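Local coordinates for protein lovastatin nonaketide synthase, polyketide synthase component (Aspergillus terreus, PDB 7CPX) that builds the dihydromonacolin L nonaketide of lovastatin from malonyl-CoA as an iterative, homodimeric polyketide synthase working together with the enoyl reductase lovC, at residues Pro965-Arg977 / Phe1033-Asp1047. The protein carries 2 engineered substitutions. Sequence-based numbering, arbitrary orientation.
Sequences PLSFQWLNFVRPR and FDDEDSLVELNLTAD
CD2 of L1039, just ahead of strand 1040-1047, packs 3.9 Å from CB of F973 where this strand pairs antiparallel with strand 967-974 in the N-terminal hotdog fold of the dehydratase domain. Eight backbone hydrogen bonds join the strands, from F968 with A1046 to V974 with V1040. The F973 ring lies alongside E1041: CB of E1041 sits 3.9 Å from the ring centroid, a CH-pi contact over one face. With CG anti to the backbone N (chi1 178°) the extended E1041 chain runs over the ring, and OE2 forms a salt bridge to R941 of the second subunit. On the other face of the sheet, V974 holds CG1 3.9 Å from CZ of F1033 and CG2 3.8 Å from CD1 of L1042, while W970 and L1044 run side by side and both touch A1005 of helix 995-1012, the long helix the hotdog sheet wraps. P976 puts CG off-centre over the ring of F1033; the F1033 side chain lies about 7 Å from that of H985, the probable proton acceptor. CD2 of L1039 covers one face of the R975 guanidinium, and in that guanidinium's plane NE of R975 donates a nearly straight bond (172°) to O of D1037, 3.0 Å away, from above the D1037 carbonyl plane rather than along a lone pair.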
loop_
_atom_site.group_PDB
_atom_site.type_symbol
_atom_site.label_atom_id
_atom_site.label_comp_id
_atom_site.label_asym_id
_atom_site.label_seq_id
_atom_site.Cartn_x
_atom_site.Cartn_y
_atom_site.Cartn_z
ATOM N N PRO A 965 10.413 0.463 -4.264
ATOM C CA PRO A 965 10.750 0.369 -5.691
ATOM C C PRO A 965 10.071 -0.798 -6.377
ATOM O O PRO A 965 9.940 -0.787 -7.606
ATOM C CB PRO A 965 12.276 0.206 -5.686
ATOM C CG PRO A 965 12.717 0.732 -4.362
ATOM C CD PRO A 965 11.611 0.408 -3.411
ATOM N N LEU A 966 9.644 -1.811 -5.620
ATOM C CA LEU A 966 8.940 -2.953 -6.180
ATOM C C LEU A 966 7.433 -2.889 -5.977
ATOM O O LEU A 966 6.698 -3.554 -6.712
ATOM C CB LEU A 966 9.466 -4.258 -5.568
ATOM C CG LEU A 966 10.819 -4.763 -6.078
ATOM C CD1 LEU A 966 10.754 -5.067 -7.564
ATOM C CD2 LEU A 966 11.930 -3.766 -5.785
ATOM N N SER A 967 6.960 -2.113 -5.004
ATOM C CA SER A 967 5.536 -1.962 -4.751
ATOM C C SER A 967 5.232 -0.497 -4.480
ATOM O O SER A 967 5.944 0.162 -3.721
ATOM C CB SER A 967 5.084 -2.819 -3.565
ATOM O OG SER A 967 3.706 -2.631 -3.301
ATOM N N PHE A 968 4.164 0.000 -5.099
ATOM C CA PHE A 968 3.797 1.403 -5.036
ATOM C C PHE A 968 2.302 1.504 -4.787
ATOM O O PHE A 968 1.538 0.617 -5.169
ATOM C CB PHE A 968 4.144 2.133 -6.339
ATOM C CG PHE A 968 5.585 2.010 -6.745
ATOM C CD1 PHE A 968 6.075 0.825 -7.258
ATOM C CD2 PHE A 968 6.442 3.089 -6.634
ATOM C CE1 PHE A 968 7.396 0.709 -7.636
ATOM C CE2 PHE A 968 7.764 2.981 -7.014
ATOM C CZ PHE A 968 8.242 1.789 -7.518
ATOM N N GLN A 969 1.888 2.604 -4.162
ATOM C CA GLN A 969 0.465 2.868 -3.966
ATOM C C GLN A 969 0.269 4.380 -3.990
ATOM O O GLN A 969 0.506 5.056 -2.986
ATOM C CB GLN A 969 -0.042 2.259 -2.667
ATOM C CG GLN A 969 -1.549 2.312 -2.525
ATOM C CD GLN A 969 -2.053 1.502 -1.350
ATOM O OE1 GLN A 969 -1.295 1.170 -0.440
ATOM N NE2 GLN A 969 -3.339 1.174 -1.366
ATOM N N TRP A 970 -0.159 4.897 -5.136
ATOM C CA TRP A 970 -0.471 6.312 -5.258
ATOM C C TRP A 970 -1.860 6.579 -4.699
ATOM O O TRP A 970 -2.841 5.963 -5.126
ATOM C CB TRP A 970 -0.396 6.758 -6.715
ATOM C CG TRP A 970 0.975 6.697 -7.286
ATOM C CD1 TRP A 970 1.875 7.714 -7.364
ATOM C CD2 TRP A 970 1.607 5.555 -7.864
ATOM N NE1 TRP A 970 3.032 7.277 -7.956
ATOM C CE2 TRP A 970 2.893 5.951 -8.273
ATOM C CE3 TRP A 970 1.209 4.234 -8.075
ATOM C CZ2 TRP A 970 3.783 5.074 -8.880
ATOM C CZ3 TRP A 970 2.093 3.368 -8.676
ATOM C CH2 TRP A 970 3.364 3.790 -9.072
ATOM N N LEU A 971 -1.940 7.505 -3.751
ATOM C CA LEU A 971 -3.174 7.831 -3.056
ATOM C C LEU A 971 -3.659 9.197 -3.512
ATOM O O LEU A 971 -2.879 10.155 -3.546
ATOM C CB LEU A 971 -2.957 7.825 -1.544
ATOM C CG LEU A 971 -2.213 6.605 -1.002
ATOM C CD1 LEU A 971 -1.822 6.815 0.445
ATOM C CD2 LEU A 971 -3.064 5.361 -1.147
ATOM N N ASN A 972 -4.940 9.289 -3.854
ATOM C CA ASN A 972 -5.524 10.537 -4.310
ATOM C C ASN A 972 -6.982 10.571 -3.885
ATOM O O ASN A 972 -7.593 9.537 -3.616
ATOM C CB ASN A 972 -5.399 10.681 -5.832
ATOM C CG ASN A 972 -5.918 12.007 -6.342
ATOM O OD1 ASN A 972 -6.320 12.871 -5.565
ATOM N ND2 ASN A 972 -5.904 12.177 -7.658
ATOM N N PHE A 973 -7.537 11.778 -3.822
ATOM C CA PHE A 973 -8.952 11.985 -3.522
ATOM C C PHE A 973 -9.492 12.902 -4.612
ATOM O O PHE A 973 -9.535 14.123 -4.452
ATOM C CB PHE A 973 -9.145 12.566 -2.130
ATOM C CG PHE A 973 -8.998 11.557 -1.030
ATOM C CD1 PHE A 973 -7.762 11.012 -0.733
ATOM C CD2 PHE A 973 -10.095 11.158 -0.289
ATOM C CE1 PHE A 973 -7.623 10.088 0.281
ATOM C CE2 PHE A 973 -9.963 10.234 0.726
ATOM C CZ PHE A 973 -8.725 9.697 1.012
ATOM N N VAL A 974 -9.913 12.302 -5.718
ATOM C CA VAL A 974 -10.304 13.058 -6.900
ATOM C C VAL A 974 -11.699 13.631 -6.691
ATOM O O VAL A 974 -12.643 12.898 -6.378
ATOM C CB VAL A 974 -10.258 12.176 -8.154
ATOM C CG1 VAL A 974 -10.822 12.923 -9.344
ATOM C CG2 VAL A 974 -8.837 11.726 -8.434
ATOM N N ARG A 975 -11.827 14.944 -6.860
ATOM C CA ARG A 975 -13.117 15.585 -7.010
ATOM C C ARG A 975 -13.141 16.347 -8.330
ATOM O O ARG A 975 -12.131 16.954 -8.707
ATOM C CB ARG A 975 -13.423 16.547 -5.850
ATOM C CG ARG A 975 -12.362 17.601 -5.601
ATOM C CD ARG A 975 -12.944 18.798 -4.870
ATOM N NE ARG A 975 -13.397 18.476 -3.520
ATOM C CZ ARG A 975 -12.676 18.654 -2.421
ATOM N NH1 ARG A 975 -11.442 19.127 -2.469
ATOM N NH2 ARG A 975 -13.210 18.351 -1.241
ATOM N N PRO A 976 -14.259 16.332 -9.058
ATOM C CA PRO A 976 -14.239 16.883 -10.423
ATOM C C PRO A 976 -13.768 18.324 -10.511
ATOM O O PRO A 976 -13.092 18.674 -11.486
ATOM C CB PRO A 976 -15.698 16.737 -10.875
ATOM C CG PRO A 976 -16.209 15.585 -10.100
ATOM C CD PRO A 976 -15.531 15.647 -8.765
ATOM N N ARG A 977 -14.097 19.180 -9.543
ATOM C CA ARG A 977 -13.681 20.574 -9.663
ATOM C C ARG A 977 -12.170 20.719 -9.535
ATOM O O ARG A 977 -11.589 21.640 -10.120
ATOM C CB ARG A 977 -14.392 21.444 -8.625
ATOM C CG ARG A 977 -14.120 21.089 -7.176
ATOM C CD ARG A 977 -14.501 22.247 -6.268
ATOM N NE ARG A 977 -14.621 21.853 -4.869
ATOM C CZ ARG A 977 -13.612 21.806 -4.009
ATOM N NH1 ARG A 977 -12.374 22.094 -4.377
ATOM N NH2 ARG A 977 -13.851 21.456 -2.750
ATOM N N PHE A 1033 -19.331 10.302 -9.345
ATOM C CA PHE A 1033 -19.154 11.519 -8.564
ATOM C C PHE A 1033 -20.525 12.141 -8.331
ATOM O O PHE A 1033 -21.196 12.555 -9.281
ATOM C CB PHE A 1033 -18.223 12.496 -9.276
ATOM C CG PHE A 1033 -16.827 11.981 -9.454
ATOM C CD1 PHE A 1033 -15.912 12.052 -8.422
ATOM C CD2 PHE A 1033 -16.429 11.429 -10.657
ATOM C CE1 PHE A 1033 -14.627 11.580 -8.582
ATOM C CE2 PHE A 1033 -15.145 10.955 -10.826
ATOM C CZ PHE A 1033 -14.241 11.029 -9.786
ATOM N N ASP A 1034 -20.938 12.209 -7.064
ATOM C CA ASP A 1034 -22.231 12.800 -6.744
ATOM C C ASP A 1034 -22.274 14.268 -7.143
ATOM O O ASP A 1034 -23.287 14.751 -7.663
ATOM C CB ASP A 1034 -22.522 12.638 -5.253
ATOM C CG ASP A 1034 -23.913 13.107 -4.874
ATOM O OD1 ASP A 1034 -24.696 13.449 -5.784
ATOM O OD2 ASP A 1034 -24.224 13.133 -3.665
ATOM N N ASP A 1035 -21.185 14.994 -6.907
ATOM C CA ASP A 1035 -21.118 16.411 -7.235
ATOM C C ASP A 1035 -19.670 16.764 -7.535
ATOM O O ASP A 1035 -18.747 16.026 -7.183
ATOM C CB ASP A 1035 -21.666 17.276 -6.095
ATOM C CG ASP A 1035 -21.789 18.738 -6.478
ATOM O OD1 ASP A 1035 -21.496 19.075 -7.644
ATOM O OD2 ASP A 1035 -22.178 19.550 -5.613
ATOM N N GLU A 1036 -19.485 17.908 -8.196
ATOM C CA GLU A 1036 -18.144 18.324 -8.586
ATOM C C GLU A 1036 -17.223 18.504 -7.389
ATOM O O GLU A 1036 -16.000 18.434 -7.547
ATOM C CB GLU A 1036 -18.210 19.623 -9.389
ATOM C CG GLU A 1036 -18.723 20.816 -8.604
ATOM C CD GLU A 1036 -18.802 22.073 -9.446
ATOM O OE1 GLU A 1036 -18.546 21.988 -10.666
ATOM O OE2 GLU A 1036 -19.116 23.145 -8.889
ATOM N N ASP A 1037 -17.775 18.740 -6.201
ATOM C CA ASP A 1037 -16.981 18.891 -4.990
ATOM C C ASP A 1037 -16.865 17.599 -4.194
ATOM O O ASP A 1037 -16.200 17.588 -3.154
ATOM C CB ASP A 1037 -17.580 19.988 -4.103
ATOM C CG ASP A 1037 -19.000 19.683 -3.673
ATOM O OD1 ASP A 1037 -19.543 18.642 -4.099
ATOM O OD2 ASP A 1037 -19.576 20.485 -2.908
ATOM N N SER A 1038 -17.491 16.518 -4.651
ATOM C CA SER A 1038 -17.422 15.254 -3.932
ATOM C C SER A 1038 -16.053 14.616 -4.121
ATOM O O SER A 1038 -15.537 14.545 -5.240
ATOM C CB SER A 1038 -18.519 14.308 -4.418
ATOM O OG SER A 1038 -18.348 13.993 -5.787
ATOM N N LEU A 1039 -15.466 14.150 -3.023
ATOM C CA LEU A 1039 -14.161 13.505 -3.053
ATOM C C LEU A 1039 -14.345 11.997 -3.140
ATOM O O LEU A 1039 -15.010 11.395 -2.291
ATOM C CB LEU A 1039 -13.346 13.866 -1.813
ATOM C CG LEU A 1039 -12.747 15.272 -1.761
ATOM C CD1 LEU A 1039 -12.196 15.552 -0.375
ATOM C CD2 LEU A 1039 -11.653 15.435 -2.803
ATOM N N VAL A 1040 -13.759 11.393 -4.167
ATOM C CA VAL A 1040 -13.737 9.947 -4.338
ATOM C C VAL A 1040 -12.289 9.503 -4.228
ATOM O O VAL A 1040 -11.432 9.963 -4.992
ATOM C CB VAL A 1040 -14.347 9.524 -5.683
ATOM C CG1 VAL A 1040 -14.255 8.021 -5.860
ATOM C CG2 VAL A 1040 -15.791 9.984 -5.776
ATOM N N GLU A 1041 -12.010 8.624 -3.272
ATOM C CA GLU A 1041 -10.643 8.173 -3.061
ATOM C C GLU A 1041 -10.252 7.170 -4.134
ATOM O O GLU A 1041 -10.963 6.189 -4.368
ATOM C CB GLU A 1041 -10.496 7.550 -1.676
ATOM C CG GLU A 1041 -9.102 7.015 -1.388
ATOM C CD GLU A 1041 -8.935 6.569 0.048
ATOM O OE1 GLU A 1041 -9.804 6.903 0.878
ATOM O OE2 GLU A 1041 -7.935 5.884 0.348
ATOM N N LEU A 1042 -9.120 7.422 -4.785
ATOM C CA LEU A 1042 -8.528 6.512 -5.754
ATOM C C LEU A 1042 -7.141 6.132 -5.264
ATOM O O LEU A 1042 -6.284 7.002 -5.072
ATOM C CB LEU A 1042 -8.451 7.149 -7.142
ATOM C CG LEU A 1042 -9.779 7.502 -7.809
ATOM C CD1 LEU A 1042 -9.533 8.079 -9.187
ATOM C CD2 LEU A 1042 -10.678 6.286 -7.904
ATOM N N ASN A 1043 -6.923 4.838 -5.065
ATOM C CA ASN A 1043 -5.638 4.307 -4.634
ATOM C C ASN A 1043 -5.159 3.340 -5.704
ATOM O O ASN A 1043 -5.705 2.243 -5.845
ATOM C CB ASN A 1043 -5.757 3.621 -3.275
ATOM C CG ASN A 1043 -6.468 4.482 -2.250
ATOM O OD1 ASN A 1043 -7.327 4.005 -1.511
ATOM N ND2 ASN A 1043 -6.120 5.762 -2.210
ATOM N N LEU A 1044 -4.160 3.755 -6.473
ATOM C CA LEU A 1044 -3.583 2.902 -7.506
ATOM C C LEU A 1044 -2.407 2.158 -6.895
ATOM O O LEU A 1044 -1.349 2.739 -6.650
ATOM C CB LEU A 1044 -3.158 3.720 -8.719
ATOM C CG LEU A 1044 -2.283 2.974 -9.729
ATOM C CD1 LEU A 1044 -2.821 1.583 -9.997
ATOM C CD2 LEU A 1044 -2.187 3.746 -11.026
ATOM N N THR A 1045 -2.601 0.869 -6.638
ATOM C CA THR A 1045 -1.548 0.006 -6.123
ATOM C C THR A 1045 -0.936 -0.756 -7.290
ATOM O O THR A 1045 -1.624 -1.536 -7.954
ATOM C CB THR A 1045 -2.102 -0.961 -5.079
ATOM O OG1 THR A 1045 -2.756 -0.225 -4.038
ATOM C CG2 THR A 1045 -0.985 -1.801 -4.485
ATOM N N ALA A 1046 0.350 -0.530 -7.534
ATOM C CA ALA A 1046 1.071 -1.144 -8.640
ATOM C C ALA A 1046 2.269 -1.891 -8.082
ATOM O O ALA A 1046 3.142 -1.291 -7.450
ATOM C CB ALA A 1046 1.517 -0.092 -9.656
ATOM N N ASP A 1047 2.319 -3.194 -8.327
ATOM C CA ASP A 1047 3.351 -4.064 -7.786
ATOM C C ASP A 1047 4.045 -4.756 -8.946
ATOM O O ASP A 1047 3.417 -5.532 -9.673
ATOM C CB ASP A 1047 2.736 -5.082 -6.831
ATOM C CG ASP A 1047 1.574 -4.506 -6.056
ATOM O OD1 ASP A 1047 1.812 -3.759 -5.084
ATOM O OD2 ASP A 1047 0.417 -4.775 -6.441
#